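Long-range contact in SaTIE-TED (Staphylococcus aureus, PDB 6FX6), which is an LPXTG-anchored surface protein's thioester domain of unknown function, probably able, as in related thioester domains, to bind host targets covalently: residues A4-G16 against K52-N64. Numbering follows the deposited sequence.
Sequences AQQKLDVKWIDKG and KEAAIGAVHTGAN. With ZN (zinc ion), chain B.
Gln6 and His60 form the hydrogen-bonded pair of an antiparallel beta ladder in the thioester domain, where the N-terminal strand 5-13 meets strand 59-64. Gln6 N gives to His60 O at 3.0 Å, and His60 N returns to Gln6 O at 2.8 Å. Gln5 with Thr61 and Lys7 with Val59 are the non-hydrogen-bonded pairs on either side. Along its other edge, strand 5-13 pairs with strand 30-40 through Asp9, Lys11 and Ile13. It therefore has two partners in the same antiparallel sheet.

The ladder runs into a type II turn from Ala55 to Ala58. Gly57 N reaches Leu8 O at 2.9 Å, in the carbonyl plane. Gly57 sits at the third position of this turn with positive phi, 82°. Ala58 O takes two donors from opposite faces of its carbonyl plane: Leu8 N, and the imidazole ND1 of His60 at 2.8 Å. The oxygen lies in the ring plane, so this bent second bond helps set the rotation of the ring.

Leu8 is the buried side chain of strand 5-13 here. It crosses the His60 imidazole at a slant, and Leu8 CB comes within 3.4 Å of His60 CE1. With CG anti to the backbone N (chi1 179°), Leu8 brings CD2 against Ala54 CB and Ile56 CD1. Ala54 and Ile56 in turn rest on Phe38 of strand 30-40.

Ile56, in the turn, lies across Leu8 and Val10 of strand 5-13. It crosses Val10 at about a right angle, with its CG2 against Val10 CG1 at 3.6 Å. Val10 packs against both Ile56 and Trp12, which also touch each other: Val10 CG2 lies over the centre of the Trp12 ring, 4.0 Å above the plane, while Val10 CB meets Ile56 CD1 at 3.7 Å.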
loop_
_atom_site.group_PDB
_atom_site.type_symbol
_atom_site.label_atom_id
_atom_site.label_comp_id
_atom_site.label_asym_id
_atom_site.label_seq_id
_atom_site.Cartn_x
_atom_site.Cartn_y
_atom_site.Cartn_z
ATOM N N ALA A 4 18.390 -10.529 -4.881
ATOM C CA ALA A 4 19.344 -9.771 -4.012
ATOM C C ALA A 4 19.960 -8.580 -4.758
ATOM O O ALA A 4 19.783 -7.427 -4.350
ATOM C CB ALA A 4 20.431 -10.697 -3.482
ATOM N N GLN A 5 20.671 -8.871 -5.850
ATOM C CA GLN A 5 21.283 -7.849 -6.704
ATOM C C GLN A 5 20.321 -7.552 -7.858
ATOM O O GLN A 5 19.962 -8.461 -8.608
ATOM C CB GLN A 5 22.634 -8.327 -7.269
ATOM C CG GLN A 5 23.598 -8.982 -6.276
ATOM C CD GLN A 5 24.264 -8.011 -5.309
ATOM O OE1 GLN A 5 23.922 -6.831 -5.238
ATOM N NE2 GLN A 5 25.231 -8.521 -4.554
ATOM N N GLN A 6 19.898 -6.296 -7.991
ATOM C CA GLN A 6 18.930 -5.904 -9.025
ATOM C C GLN A 6 19.339 -4.612 -9.734
ATOM O O GLN A 6 19.813 -3.664 -9.100
ATOM C CB GLN A 6 17.533 -5.725 -8.420
ATOM C CG GLN A 6 16.950 -6.956 -7.730
ATOM C CD GLN A 6 16.690 -8.128 -8.664
ATOM O OE1 GLN A 6 16.552 -7.964 -9.876
ATOM N NE2 GLN A 6 16.617 -9.323 -8.095
ATOM N N LYS A 7 19.130 -4.587 -11.049
ATOM C CA LYS A 7 19.415 -3.421 -11.877
ATOM C C LYS A 7 18.248 -2.437 -11.777
ATOM O O LYS A 7 17.090 -2.848 -11.822
ATOM C CB LYS A 7 19.614 -3.857 -13.331
ATOM C CG LYS A 7 20.390 -2.871 -14.192
ATOM C CD LYS A 7 20.742 -3.463 -15.553
ATOM C CE LYS A 7 21.933 -4.412 -15.477
ATOM N NZ LYS A 7 22.121 -5.178 -16.739
ATOM N N LEU A 8 18.555 -1.150 -11.631
ATOM C CA LEU A 8 17.524 -0.104 -11.634
ATOM C C LEU A 8 17.185 0.261 -13.075
ATOM O O LEU A 8 18.051 0.735 -13.819
ATOM C CB LEU A 8 17.995 1.141 -10.877
ATOM C CG LEU A 8 17.042 2.340 -10.794
ATOM C CD1 LEU A 8 15.727 1.942 -10.150
ATOM C CD2 LEU A 8 17.690 3.478 -10.024
ATOM N N ASP A 9 15.932 0.019 -13.457
ATOM C CA ASP A 9 15.408 0.410 -14.762
ATOM C C ASP A 9 14.533 1.648 -14.609
ATOM O O ASP A 9 14.138 2.010 -13.501
ATOM C CB ASP A 9 14.591 -0.728 -15.384
ATOM C CG ASP A 9 15.408 -1.999 -15.596
ATOM O OD1 ASP A 9 16.616 -1.911 -15.907
ATOM O OD2 ASP A 9 14.830 -3.096 -15.464
ATOM N N VAL A 10 14.237 2.284 -15.735
ATOM C CA VAL A 10 13.490 3.534 -15.749
ATOM C C VAL A 10 12.649 3.642 -17.014
ATOM O O VAL A 10 12.989 3.061 -18.039
ATOM C CB VAL A 10 14.449 4.751 -15.662
ATOM C CG1 VAL A 10 15.317 4.874 -16.910
ATOM C CG2 VAL A 10 13.681 6.045 -15.417
ATOM N N LYS A 11 11.541 4.372 -16.912
ATOM C CA LYS A 11 10.837 4.909 -18.067
ATOM C C LYS A 11 10.708 6.407 -17.840
ATOM O O LYS A 11 10.227 6.843 -16.794
ATOM C CB LYS A 11 9.477 4.235 -18.251
ATOM C CG LYS A 11 9.615 2.783 -18.702
ATOM C CD LYS A 11 8.387 2.241 -19.424
ATOM C CE LYS A 11 7.375 1.636 -18.468
ATOM N NZ LYS A 11 6.290 0.918 -19.191
ATOM N N TRP A 12 11.177 7.192 -18.805
ATOM C CA TRP A 12 11.224 8.643 -18.659
ATOM C C TRP A 12 9.879 9.262 -19.005
ATOM O O TRP A 12 9.255 8.900 -20.005
ATOM C CB TRP A 12 12.327 9.242 -19.538
ATOM C CG TRP A 12 13.698 8.846 -19.082
ATOM C CD1 TRP A 12 14.550 7.974 -19.694
ATOM C CD2 TRP A 12 14.365 9.294 -17.897
ATOM N NE1 TRP A 12 15.709 7.858 -18.968
ATOM C CE2 TRP A 12 15.621 8.659 -17.861
ATOM C CE3 TRP A 12 14.022 10.178 -16.864
ATOM C CZ2 TRP A 12 16.543 8.879 -16.830
ATOM C CZ3 TRP A 12 14.938 10.395 -15.835
ATOM C CH2 TRP A 12 16.181 9.746 -15.827
ATOM N N ILE A 13 9.443 10.190 -18.158
ATOM C CA ILE A 13 8.256 10.991 -18.394
ATOM C C ILE A 13 8.764 12.393 -18.716
ATOM O O ILE A 13 9.266 13.095 -17.840
ATOM C CB ILE A 13 7.354 11.007 -17.143
ATOM C CG1 ILE A 13 6.895 9.576 -16.805
ATOM C CG2 ILE A 13 6.157 11.937 -17.346
ATOM C CD1 ILE A 13 6.386 9.398 -15.391
ATOM N N ASP A 14 8.660 12.784 -19.979
ATOM C CA ASP A 14 9.159 14.072 -20.443
ATOM C C ASP A 14 8.149 14.661 -21.420
ATOM O O ASP A 14 7.924 14.105 -22.498
ATOM C CB ASP A 14 10.536 13.901 -21.108
ATOM C CG ASP A 14 11.189 15.230 -21.489
ATOM O OD1 ASP A 14 10.747 16.292 -21.008
ATOM O OD2 ASP A 14 12.160 15.211 -22.277
ATOM N N LYS A 15 7.538 15.778 -21.029
ATOM C CA LYS A 15 6.584 16.480 -21.879
ATOM C C LYS A 15 7.002 17.935 -22.113
ATOM O O LYS A 15 6.172 18.771 -22.467
ATOM C CB LYS A 15 5.181 16.367 -21.269
ATOM C CG LYS A 15 4.671 14.932 -21.244
ATOM C CD LYS A 15 3.317 14.789 -20.566
ATOM C CE LYS A 15 2.970 13.318 -20.357
ATOM N NZ LYS A 15 1.735 13.131 -19.550
ATOM N N GLY A 16 8.297 18.224 -21.957
ATOM C CA GLY A 16 8.822 19.586 -22.078
ATOM C C GLY A 16 8.270 20.558 -21.048
ATOM O O GLY A 16 8.264 21.763 -21.278
ATOM N N LYS A 52 18.640 13.559 -3.921
ATOM C CA LYS A 52 19.686 12.821 -4.645
ATOM C C LYS A 52 19.234 12.295 -5.998
ATOM O O LYS A 52 18.055 11.987 -6.203
ATOM C CB LYS A 52 20.172 11.643 -3.808
ATOM C CG LYS A 52 20.931 12.057 -2.567
ATOM C CD LYS A 52 21.467 10.845 -1.834
ATOM C CE LYS A 52 22.452 11.253 -0.752
ATOM N NZ LYS A 52 23.165 10.065 -0.216
ATOM N N GLU A 53 20.198 12.183 -6.910
ATOM C CA GLU A 53 19.987 11.546 -8.213
ATOM C C GLU A 53 20.143 10.025 -8.110
ATOM O O GLU A 53 21.046 9.535 -7.429
ATOM C CB GLU A 53 20.952 12.126 -9.267
ATOM C CG GLU A 53 22.371 11.541 -9.308
ATOM C CD GLU A 53 23.160 11.682 -8.004
ATOM O OE1 GLU A 53 22.928 12.653 -7.246
ATOM O OE2 GLU A 53 24.014 10.809 -7.732
ATOM N N ALA A 54 19.269 9.290 -8.793
ATOM C CA ALA A 54 19.346 7.829 -8.847
ATOM C C ALA A 54 20.399 7.367 -9.864
ATOM O O ALA A 54 20.667 8.067 -10.845
ATOM C CB ALA A 54 17.984 7.239 -9.188
ATOM N N ALA A 55 20.982 6.189 -9.617
ATOM C CA ALA A 55 21.977 5.577 -10.512
ATOM C C ALA A 55 21.305 4.615 -11.491
ATOM O O ALA A 55 21.352 3.394 -11.316
ATOM C CB ALA A 55 23.046 4.856 -9.701
ATOM N N ILE A 56 20.688 5.182 -12.525
ATOM C CA ILE A 56 19.976 4.412 -13.548
ATOM C C ILE A 56 20.930 3.443 -14.242
ATOM O O ILE A 56 22.049 3.809 -14.585
ATOM C CB ILE A 56 19.337 5.331 -14.631
ATOM C CG1 ILE A 56 18.267 6.260 -14.030
ATOM C CG2 ILE A 56 18.748 4.514 -15.787
ATOM C CD1 ILE A 56 17.174 5.557 -13.265
ATOM N N GLY A 57 20.472 2.204 -14.426
ATOM C CA GLY A 57 21.239 1.167 -15.109
ATOM C C GLY A 57 22.267 0.440 -14.259
ATOM O O GLY A 57 22.912 -0.492 -14.745
ATOM N N ALA A 58 22.417 0.846 -12.996
ATOM C CA ALA A 58 23.431 0.281 -12.107
ATOM C C ALA A 58 22.826 -0.807 -11.235
ATOM O O ALA A 58 21.628 -0.787 -10.930
ATOM C CB ALA A 58 24.042 1.368 -11.235
ATOM N N VAL A 59 23.685 -1.735 -10.821
ATOM C CA VAL A 59 23.311 -2.834 -9.941
ATOM C C VAL A 59 23.177 -2.297 -8.512
ATOM O O VAL A 59 24.121 -1.717 -7.976
ATOM C CB VAL A 59 24.372 -3.963 -9.978
ATOM C CG1 VAL A 59 24.031 -5.075 -8.987
ATOM C CG2 VAL A 59 24.506 -4.520 -11.393
ATOM N N HIS A 60 22.000 -2.479 -7.919
ATOM C CA HIS A 60 21.728 -2.089 -6.533
ATOM C C HIS A 60 21.646 -3.329 -5.661
ATOM O O HIS A 60 21.424 -4.433 -6.163
ATOM C CB HIS A 60 20.402 -1.325 -6.435
ATOM C CG HIS A 60 20.407 -0.004 -7.139
ATOM N ND1 HIS A 60 20.748 0.130 -8.468
ATOM C CD2 HIS A 60 20.093 1.240 -6.704
ATOM C CE1 HIS A 60 20.654 1.400 -8.817
ATOM N NE2 HIS A 60 20.251 2.094 -7.767
ATOM N N THR A 61 21.824 -3.143 -4.356
ATOM C CA THR A 61 21.684 -4.232 -3.397
ATOM C C THR A 61 20.397 -4.015 -2.604
ATOM O O THR A 61 20.204 -2.950 -2.008
ATOM C CB THR A 61 22.902 -4.344 -2.454
ATOM O OG1 THR A 61 22.786 -3.413 -1.371
ATOM C CG2 THR A 61 24.204 -4.091 -3.214
ATOM N N GLY A 62 19.530 -5.027 -2.609
ATOM C CA GLY A 62 18.263 -4.987 -1.888
ATOM C C GLY A 62 18.421 -5.366 -0.429
ATOM O O GLY A 62 18.962 -6.426 -0.114
ATOM N N ALA A 63 17.962 -4.489 0.459
ATOM C CA ALA A 63 17.883 -4.766 1.894
ATOM C C ALA A 63 16.497 -4.359 2.377
ATOM O O ALA A 63 15.820 -3.599 1.699
ATOM C CB ALA A 63 18.957 -3.990 2.638
ATOM N N ASN A 64 16.083 -4.848 3.544
ATOM C CA ASN A 64 14.757 -4.532 4.082
ATOM C C ASN A 64 14.631 -3.032 4.372
ATOM O O ASN A 64 15.593 -2.388 4.793
ATOM C CB ASN A 64 14.467 -5.346 5.349
ATOM C CG ASN A 64 13.001 -5.306 5.746
ATOM O OD1 ASN A 64 12.654 -4.852 6.832
ATOM N ND2 ASN A 64 12.135 -5.773 4.857
HETATM ZN ZN ZN B . 12.854 13.485 -22.998
HETATM O O HOH W 1 13.693 12.320 -21.410
#